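Local coordinates for protein trehalose-6-phosphate phosphatase (Candida albicans, PDB 5DXF) that belongs to glycosyltransferase family 20 and probably has the two-domain GT-B fold, though the protein is named a phosphatase, at residues L315-K325 / E416-V424. Numbering follows the deposited sequence.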
# COMPACT_ATOMS: atom_id res chain seq x y z
N LEU A 315 7.94 -22.49 10.90
CA LEU A 315 8.03 -21.95 9.55
C LEU A 315 9.47 -21.91 9.04
O LEU A 315 9.70 -21.85 7.84
CB LEU A 315 7.41 -20.55 9.50
CG LEU A 315 5.98 -20.45 10.04
CD1 LEU A 315 5.32 -19.18 9.54
CD2 LEU A 315 5.14 -21.67 9.68
N GLY A 316 10.42 -21.95 9.97
CA GLY A 316 11.82 -22.04 9.60
C GLY A 316 12.50 -20.71 9.33
O GLY A 316 13.55 -20.67 8.70
N VAL A 317 11.89 -19.63 9.81
CA VAL A 317 12.49 -18.31 9.66
C VAL A 317 13.78 -18.23 10.47
O VAL A 317 14.74 -17.58 10.06
CB VAL A 317 11.51 -17.19 10.10
CG1 VAL A 317 12.21 -15.83 10.09
CG2 VAL A 317 10.29 -17.17 9.19
N GLU A 318 13.81 -18.93 11.60
CA GLU A 318 14.97 -18.92 12.49
C GLU A 318 16.26 -19.39 11.81
O GLU A 318 17.31 -18.75 11.95
CB GLU A 318 14.70 -19.78 13.72
CG GLU A 318 14.56 -18.99 15.02
CD GLU A 318 15.83 -18.24 15.38
OE1 GLU A 318 16.92 -18.68 14.97
OE2 GLU A 318 15.73 -17.22 16.09
N GLU A 319 16.18 -20.47 11.05
CA GLU A 319 17.36 -20.98 10.37
C GLU A 319 17.88 -19.97 9.39
O GLU A 319 19.08 -19.75 9.29
CB GLU A 319 17.06 -22.27 9.61
CG GLU A 319 15.72 -22.91 9.91
CD GLU A 319 15.53 -24.20 9.16
OE1 GLU A 319 14.55 -24.93 9.47
OE2 GLU A 319 16.34 -24.50 8.26
N LYS A 320 16.97 -19.36 8.65
CA LYS A 320 17.35 -18.34 7.69
C LYS A 320 17.99 -17.14 8.35
O LYS A 320 18.99 -16.64 7.88
CB LYS A 320 16.13 -17.93 6.89
CG LYS A 320 15.25 -19.09 6.49
CD LYS A 320 14.13 -18.64 5.58
CE LYS A 320 13.99 -19.56 4.40
NZ LYS A 320 12.60 -20.08 4.29
N VAL A 321 17.43 -16.71 9.47
CA VAL A 321 17.96 -15.58 10.21
C VAL A 321 19.37 -15.85 10.70
O VAL A 321 20.25 -15.00 10.58
CB VAL A 321 17.07 -15.22 11.42
CG1 VAL A 321 17.75 -14.20 12.31
CG2 VAL A 321 15.71 -14.71 10.95
N GLN A 322 19.60 -17.05 11.23
CA GLN A 322 20.92 -17.40 11.74
C GLN A 322 21.91 -17.60 10.59
O GLN A 322 23.10 -17.35 10.74
CB GLN A 322 20.84 -18.66 12.60
CG GLN A 322 21.62 -18.56 13.90
CD GLN A 322 21.16 -17.39 14.76
OE1 GLN A 322 21.95 -16.52 15.12
NE2 GLN A 322 19.87 -17.37 15.09
N ALA A 323 21.39 -18.06 9.45
CA ALA A 323 22.22 -18.27 8.27
C ALA A 323 22.68 -16.94 7.69
O ALA A 323 23.84 -16.79 7.31
CB ALA A 323 21.45 -19.07 7.23
N LEU A 324 21.76 -15.99 7.62
CA LEU A 324 22.06 -14.63 7.17
C LEU A 324 23.01 -13.95 8.15
O LEU A 324 23.92 -13.22 7.74
CB LEU A 324 20.77 -13.82 7.03
CG LEU A 324 19.86 -14.20 5.86
CD1 LEU A 324 18.46 -13.62 6.07
CD2 LEU A 324 20.44 -13.70 4.55
N LYS A 325 22.79 -14.19 9.44
CA LYS A 325 23.71 -13.76 10.48
C LYS A 325 25.10 -14.32 10.23
O LYS A 325 26.10 -13.68 10.52
CB LYS A 325 23.20 -14.19 11.86
CG LYS A 325 22.46 -13.10 12.62
CD LYS A 325 21.42 -13.70 13.55
CE LYS A 325 21.13 -12.77 14.72
NZ LYS A 325 22.32 -12.65 15.61
N GLU A 416 9.06 -16.14 4.20
CA GLU A 416 9.98 -16.46 5.29
C GLU A 416 11.35 -15.83 5.06
O GLU A 416 12.01 -15.41 6.00
CB GLU A 416 10.11 -17.97 5.46
CG GLU A 416 8.87 -18.77 5.07
CD GLU A 416 8.77 -19.03 3.58
OE1 GLU A 416 9.80 -19.39 2.97
OE2 GLU A 416 7.67 -18.86 3.02
N GLU A 417 11.77 -15.77 3.80
CA GLU A 417 13.02 -15.11 3.45
C GLU A 417 12.92 -13.61 3.73
O GLU A 417 13.88 -13.00 4.21
CB GLU A 417 13.37 -15.36 1.98
CG GLU A 417 14.02 -16.70 1.71
CD GLU A 417 14.02 -17.06 0.24
OE1 GLU A 417 13.21 -16.47 -0.51
OE2 GLU A 417 14.82 -17.92 -0.17
N TYR A 418 11.76 -13.05 3.43
CA TYR A 418 11.50 -11.63 3.65
C TYR A 418 11.51 -11.29 5.13
O TYR A 418 12.20 -10.35 5.56
CB TYR A 418 10.17 -11.24 3.02
CG TYR A 418 9.72 -9.82 3.33
CD1 TYR A 418 10.41 -8.73 2.83
CD2 TYR A 418 8.60 -9.59 4.12
CE1 TYR A 418 10.01 -7.44 3.11
CE2 TYR A 418 8.18 -8.30 4.40
CZ TYR A 418 8.89 -7.23 3.89
OH TYR A 418 8.49 -5.95 4.17
N LEU A 419 10.75 -12.04 5.91
CA LEU A 419 10.70 -11.84 7.36
C LEU A 419 12.07 -12.05 8.00
O LEU A 419 12.45 -11.31 8.92
CB LEU A 419 9.68 -12.77 8.00
CG LEU A 419 8.24 -12.53 7.54
CD1 LEU A 419 7.28 -13.34 8.39
CD2 LEU A 419 7.90 -11.05 7.61
N ALA A 420 12.79 -13.06 7.53
CA ALA A 420 14.18 -13.26 7.94
C ALA A 420 14.94 -11.97 7.72
O ALA A 420 15.49 -11.41 8.66
CB ALA A 420 14.83 -14.38 7.15
N LEU A 421 14.94 -11.50 6.47
CA LEU A 421 15.60 -10.25 6.09
C LEU A 421 15.28 -9.09 7.04
O LEU A 421 16.18 -8.36 7.47
CB LEU A 421 15.23 -9.88 4.65
CG LEU A 421 15.93 -10.67 3.53
CD1 LEU A 421 15.25 -10.43 2.19
CD2 LEU A 421 17.40 -10.30 3.46
N LEU A 422 14.00 -8.93 7.38
CA LEU A 422 13.62 -7.87 8.31
C LEU A 422 14.20 -8.09 9.70
O LEU A 422 14.67 -7.15 10.34
CB LEU A 422 12.09 -7.75 8.39
CG LEU A 422 11.40 -7.25 7.12
CD1 LEU A 422 9.90 -7.09 7.36
CD2 LEU A 422 12.02 -5.94 6.65
N ARG A 423 14.18 -9.34 10.17
CA ARG A 423 14.71 -9.65 11.50
C ARG A 423 16.23 -9.46 11.61
O ARG A 423 16.71 -8.93 12.61
CB ARG A 423 14.33 -11.07 11.91
CG ARG A 423 12.96 -11.19 12.58
CD ARG A 423 12.72 -12.59 13.10
NE ARG A 423 13.72 -12.99 14.09
CZ ARG A 423 13.90 -14.23 14.53
NH1 ARG A 423 13.14 -15.21 14.07
NH2 ARG A 423 14.83 -14.49 15.43
N VAL A 424 16.98 -9.88 10.60
CA VAL A 424 18.44 -9.76 10.65
C VAL A 424 18.88 -8.30 10.47
O VAL A 424 20.02 -7.94 10.76
CB VAL A 424 19.14 -10.63 9.57
CG1 VAL A 424 20.64 -10.76 9.85
CG2 VAL A 424 18.50 -12.01 9.49
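Glu416 meets two side chains of helix 317-325. Its CB packs on Val317 CG2. Its OE1 receives a weak hydrogen bond from Lys320 NZ at 3.2 Å, part of a salt bridge. The Lys320 chain, bent at chi3 and chi4, runs on toward Glu416. At the next residue, Lys320 CE rests on Glu417 CG, while Glu417 OE1 bonds to the backbone N of Ala414. Buried Leu419 adds a looser apolar contact, its CB near Val317 CG1.

Ala420 is the small residue where the helices come close. Its CA lies 5.0 Å from Val321 CA. Its methyl is a knob in a hole formed by Val317, Lys320, Val321 and Leu324. Val317 in turn is a knob among Glu416, Leu419, Ala420 and Arg423.

Arg423 reaches along the same face. Val321 CG2 lies over one face of its guanidinium, 3.9 Å above the plane and toward the rim. Arg423 NH2 gives Glu318 OE2 a hydrogen bond of 2.9 Å within a salt bridge. The bond is fairly straight, 162° at the hydrogen. The oxygen lies near the guanidinium plane but is met from above the carboxylate plane. Glu318 OE1 also accepts a bond from Gln322 NE2, and Arg423 NH1 bonds to Ala310 O, so both charged groups have second partners.

Val424 closes the apolar patch. With CG1 anti to the backbone N (chi1 -166°), it turns CG2 onto Val321 CG1 at 3.6 Å and Leu324 CD1 at 3.8 Å.

The two axes approach to 8.6 Å and cross at -50°. Val424 also touches Leu333 of strand 332-339, so helix 415-424 lies between helix 317-327 and the parallel sheet. This is helix-on-helix packing outside the sheet of a Rossmann-like domain, consistent with the GT-B fold.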